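Local atomic coordinates of beta sliding clamp (Caulobacter crescentus, PDB entry 5WCE), a protein that probably tethers DNA polymerases and other proteins to DNA and confers processivity, as a ring-shaped head-to-tail homodimer around the duplex. Residues 259-264 / 369-374; 293-298 / 327-332. All blocks are in the same frame, centred on the assembly; numbering follows the deposited sequence.

Interaction 1: residues 259-264 / 369-374; sequences RVIPRD and GVKYVL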
# COMPACT_ATOMS: atom_id res chain seq x y z
N ARG A 259 38.13 -2.30 -9.36
CA ARG A 259 39.00 -2.65 -8.22
C ARG A 259 38.28 -3.39 -7.09
O ARG A 259 38.90 -4.08 -6.28
CB ARG A 259 39.66 -1.39 -7.65
N VAL A 260 36.96 -3.24 -7.07
CA VAL A 260 36.09 -3.82 -6.07
C VAL A 260 35.57 -5.20 -6.51
O VAL A 260 35.20 -6.02 -5.68
CB VAL A 260 34.89 -2.88 -5.81
CG1 VAL A 260 34.07 -3.38 -4.63
CG2 VAL A 260 35.38 -1.45 -5.55
N ILE A 261 35.50 -5.44 -7.82
CA ILE A 261 34.91 -6.65 -8.35
C ILE A 261 36.01 -7.69 -8.34
O ILE A 261 36.98 -7.59 -9.11
CB ILE A 261 34.30 -6.51 -9.76
CG1 ILE A 261 33.15 -5.50 -9.72
CG2 ILE A 261 33.83 -7.88 -10.26
CD1 ILE A 261 32.39 -5.33 -11.01
N PRO A 262 35.87 -8.68 -7.47
CA PRO A 262 36.94 -9.69 -7.35
C PRO A 262 37.13 -10.55 -8.61
O PRO A 262 36.16 -11.07 -9.17
CB PRO A 262 36.52 -10.54 -6.15
CG PRO A 262 35.08 -10.24 -5.89
CD PRO A 262 34.65 -9.06 -6.74
N ARG A 263 38.38 -10.72 -9.03
CA ARG A 263 38.70 -11.52 -10.22
C ARG A 263 39.23 -12.88 -9.89
O ARG A 263 39.11 -13.79 -10.70
CB ARG A 263 39.75 -10.82 -11.07
CG ARG A 263 39.30 -9.50 -11.65
CD ARG A 263 40.47 -8.81 -12.36
NE ARG A 263 39.96 -7.67 -13.12
N ASP A 264 39.83 -13.01 -8.72
CA ASP A 264 40.62 -14.19 -8.39
C ASP A 264 40.04 -15.02 -7.28
O ASP A 264 40.75 -15.87 -6.76
CB ASP A 264 42.03 -13.71 -8.00
CG ASP A 264 42.69 -12.89 -9.09
OD1 ASP A 264 42.49 -13.23 -10.27
OD2 ASP A 264 43.38 -11.90 -8.76
N GLY A 369 26.13 -11.92 -18.44
CA GLY A 369 26.18 -10.49 -18.57
C GLY A 369 25.84 -9.73 -17.28
O GLY A 369 25.61 -8.51 -17.35
N VAL A 370 25.72 -10.43 -16.13
CA VAL A 370 25.57 -9.77 -14.84
C VAL A 370 26.65 -10.21 -13.84
O VAL A 370 27.23 -11.31 -14.02
CB VAL A 370 24.18 -9.98 -14.24
CG1 VAL A 370 23.12 -9.51 -15.22
CG2 VAL A 370 23.93 -11.45 -13.91
N LYS A 371 27.00 -9.33 -12.93
CA LYS A 371 27.86 -9.66 -11.78
C LYS A 371 27.28 -8.98 -10.56
O LYS A 371 26.89 -7.79 -10.62
CB LYS A 371 29.33 -9.22 -12.01
CG LYS A 371 30.02 -9.97 -13.13
CD LYS A 371 31.46 -9.48 -13.31
CE LYS A 371 32.23 -10.15 -14.46
NZ LYS A 371 32.01 -9.49 -15.77
N TYR A 372 27.27 -9.70 -9.42
CA TYR A 372 26.92 -9.08 -8.14
C TYR A 372 28.08 -9.24 -7.13
O TYR A 372 28.80 -10.25 -7.13
CB TYR A 372 25.65 -9.65 -7.57
CG TYR A 372 24.53 -9.44 -8.55
CD1 TYR A 372 23.89 -8.20 -8.64
CD2 TYR A 372 24.17 -10.43 -9.43
CE1 TYR A 372 22.90 -8.00 -9.60
CE2 TYR A 372 23.21 -10.21 -10.42
CZ TYR A 372 22.58 -8.96 -10.45
OH TYR A 372 21.59 -8.71 -11.41
N VAL A 373 28.27 -8.20 -6.35
CA VAL A 373 29.29 -8.16 -5.33
C VAL A 373 28.57 -7.87 -3.99
O VAL A 373 27.76 -6.90 -3.87
CB VAL A 373 30.40 -7.13 -5.57
CG1 VAL A 373 31.51 -7.29 -4.54
CG2 VAL A 373 31.01 -7.29 -6.96
N LEU A 374 28.85 -8.74 -3.02
CA LEU A 374 28.44 -8.57 -1.62
C LEU A 374 29.66 -8.34 -0.75
O LEU A 374 30.67 -9.03 -0.92
CB LEU A 374 27.73 -9.82 -1.10
CG LEU A 374 26.40 -10.12 -1.80
CD1 LEU A 374 25.96 -11.56 -1.55
CD2 LEU A 374 25.36 -9.11 -1.38
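The ring of Pro262 meets Val373 through CD, the ring methylene bonded to its N. Pro262 CD lies 4.1 Å from Val373 CG2. The ring of Tyr372 belongs to the other side of strand 370-374. It packs on Val340 and Gln343 of helix 334-343, and its OH is hydrogen-bonded to Lys149 O. The contact belongs to the DNA clamp fold, in which sheets on the outside of the ring back onto helices. Segment 259-264 is an irregular loop leading to strand 267-272. It crosses the side of the sheet that bears Lys371 and Val373. Strand 370-374 pairs with strand 188-195 of the central domain, so the loop sits near the junction of two domains.

Val373 is the hub of the contact. Its CG1 is anti to the backbone N (chi1 -173°), which leaves CG2 beside that N. CG2 touches two loop residues: besides Pro262, Val373 CG2 lies 3.9 Å from Ile261 CG1. The Ile261 and Val373 side chains cross obliquely. The other branch, Val373 CG1, lies 4.1 Å from the carbonyl oxygen Val260 O. Ile261 also rests on Leu189, Leu191 and Leu361, and Pro262 on Leu361. The loop is therefore held to the sheet mainly by apolar packing.

As in relatives, this loop and the C-terminal strand probably form part of the wall of the groove between the central and C-terminal domains, which receives the binding motifs of polymerases. Lys371 joins through the carbon part of its chain, which runs extended until chi4 (86°) turns NZ aside. It crosses Ile261 at about a right angle, with Lys371 CD 4.2 Å from Ile261 CG2.

Interaction 2: residues 293-298 / 327-332; sequences SVKLAV and PFEIGF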
# COMPACT_ATOMS: atom_id res chain seq x y z
N SER A 293 21.65 -9.10 9.95
CA SER A 293 22.78 -9.86 9.41
C SER A 293 22.57 -11.39 9.54
O SER A 293 21.99 -11.85 10.52
CB SER A 293 24.02 -9.50 10.19
OG SER A 293 24.29 -8.12 9.96
N VAL A 294 23.14 -12.14 8.59
CA VAL A 294 23.09 -13.60 8.62
C VAL A 294 24.53 -14.13 8.53
O VAL A 294 25.33 -13.66 7.70
CB VAL A 294 22.18 -14.14 7.51
CG1 VAL A 294 22.59 -13.69 6.14
CG2 VAL A 294 22.11 -15.67 7.52
N LYS A 295 24.83 -15.10 9.38
CA LYS A 295 26.09 -15.84 9.34
C LYS A 295 25.97 -17.10 8.45
O LYS A 295 25.03 -17.85 8.61
CB LYS A 295 26.52 -16.25 10.75
CG LYS A 295 27.85 -17.02 10.79
CD LYS A 295 28.16 -17.24 12.27
CE LYS A 295 29.33 -18.11 12.55
NZ LYS A 295 29.32 -18.30 14.05
N LEU A 296 26.93 -17.29 7.55
CA LEU A 296 27.03 -18.45 6.67
C LEU A 296 28.26 -19.21 7.14
O LEU A 296 29.40 -18.71 7.00
CB LEU A 296 27.23 -18.05 5.20
CG LEU A 296 26.08 -17.55 4.33
CD1 LEU A 296 25.41 -16.34 4.97
CD2 LEU A 296 26.53 -17.23 2.91
N ALA A 297 28.05 -20.37 7.77
CA ALA A 297 29.13 -21.25 8.14
C ALA A 297 29.25 -22.28 7.01
O ALA A 297 28.39 -23.15 6.83
CB ALA A 297 28.85 -21.91 9.49
N VAL A 298 30.28 -22.10 6.19
CA VAL A 298 30.49 -22.85 4.96
C VAL A 298 31.49 -23.97 5.26
O VAL A 298 32.53 -23.74 5.88
CB VAL A 298 31.04 -21.90 3.83
CG1 VAL A 298 31.18 -22.61 2.53
CG2 VAL A 298 30.10 -20.71 3.64
N PRO A 327 36.72 -24.93 5.18
CA PRO A 327 35.60 -24.32 5.88
C PRO A 327 35.89 -22.88 6.26
O PRO A 327 37.04 -22.53 6.48
CB PRO A 327 35.41 -25.19 7.12
CG PRO A 327 36.63 -26.01 7.25
CD PRO A 327 37.34 -26.04 5.93
N PHE A 328 34.87 -22.04 6.29
CA PHE A 328 35.03 -20.69 6.75
C PHE A 328 33.66 -20.17 7.17
O PHE A 328 32.67 -20.80 6.84
CB PHE A 328 35.64 -19.79 5.67
CG PHE A 328 34.82 -19.68 4.46
CD1 PHE A 328 34.91 -20.62 3.47
CD2 PHE A 328 33.99 -18.59 4.28
CE1 PHE A 328 34.18 -20.50 2.29
CE2 PHE A 328 33.25 -18.45 3.10
CZ PHE A 328 33.30 -19.41 2.13
N GLU A 329 33.66 -19.02 7.85
CA GLU A 329 32.46 -18.35 8.29
C GLU A 329 32.49 -16.91 7.74
O GLU A 329 33.52 -16.27 7.74
CB GLU A 329 32.35 -18.36 9.80
CG GLU A 329 32.25 -19.78 10.40
CD GLU A 329 33.63 -20.46 10.57
OE1 GLU A 329 34.54 -19.84 11.20
OE2 GLU A 329 33.82 -21.61 10.07
N ILE A 330 31.35 -16.44 7.23
CA ILE A 330 31.25 -15.10 6.66
C ILE A 330 29.84 -14.61 6.94
O ILE A 330 28.89 -15.42 6.98
CB ILE A 330 31.59 -15.15 5.14
CG1 ILE A 330 31.84 -13.76 4.56
CG2 ILE A 330 30.54 -15.90 4.34
CD1 ILE A 330 32.37 -13.81 3.13
N GLY A 331 29.72 -13.30 7.12
CA GLY A 331 28.45 -12.65 7.40
C GLY A 331 28.04 -11.73 6.28
O GLY A 331 28.89 -11.00 5.67
N PHE A 332 26.73 -11.66 6.02
CA PHE A 332 26.16 -10.70 5.08
C PHE A 332 24.88 -10.08 5.65
O PHE A 332 24.24 -10.64 6.51
CB PHE A 332 25.80 -11.32 3.74
CG PHE A 332 26.97 -11.88 2.98
CD1 PHE A 332 27.98 -11.02 2.52
CD2 PHE A 332 27.03 -13.21 2.67
CE1 PHE A 332 29.06 -11.51 1.84
CE2 PHE A 332 28.11 -13.71 1.96
CZ PHE A 332 29.13 -12.86 1.57
O HOH W 1 32.41 -23.29 8.66
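Strands 293-298 and 328-332 run antiparallel, at 160° between their directions, and three pairs are doubly hydrogen-bonded: Val294 with Phe332, Leu296 with Ile330, and Val298 with Phe328. The strands belong to a four-stranded sheet of the C-terminal domain, with 328-333 at its edge within the chain.

The three pairs carry their side chains on the buried face. Phe328 has CG between its backbone N and carbonyl carbon (chi1 62°), which swings the ring alongside Val298. Val298 CB stands over one ring face in a CH-pi contact, 3.9 Å from the Phe328 centroid. Both methyls join it: Val298 CG1 lies 3.7 Å from Phe328 CE1, and Val298 CG2 lies 3.8 Å from Phe328 CZ. Phe353, on strand 348-353, meets the Phe328 ring edge-to-face. Further along, Leu296 CB touches Ile330 CG2, and Leu296 CD2 lies at the edge of the Phe332 ring, 4.0 Å from Phe332 CE2.

Lys295, Ala297 and Glu329 occupy the other face. Lys295 and Glu329 lie side by side, with Lys295 CE 4.0 Å from Glu329 CG. Lys295 NZ and Glu329 OE1 stay 6.1 Å apart. A water is placed to donate to Val298 O and to Glu329 OE2, though it has more acceptors in reach than protons to give. The charged pair thus meets through its carbon chains, and any attraction between the charges probably adds little beside the backbone bonds and the apolar face.

How the interactions relate
Both contacts lie in the C-terminal domain, with centres about 19 Å apart. Interaction 1 is a surface contact: an irregular loop lies on a strand of the sheet shared with the central domain. Interaction 2 is partly buried and joins two neighbouring strands of another sheet. The first rests on side-chain packing, whereas regular backbone bonding sets the register of the second. In sequence, both strands of interaction 2 fall between the two segments of interaction 1. The contacts also touch. Leu374 CB, on strand 370-374, packs 3.6 Å from Phe332 CE1, so the two sheets touch here, Leu374 against the ring of Phe332.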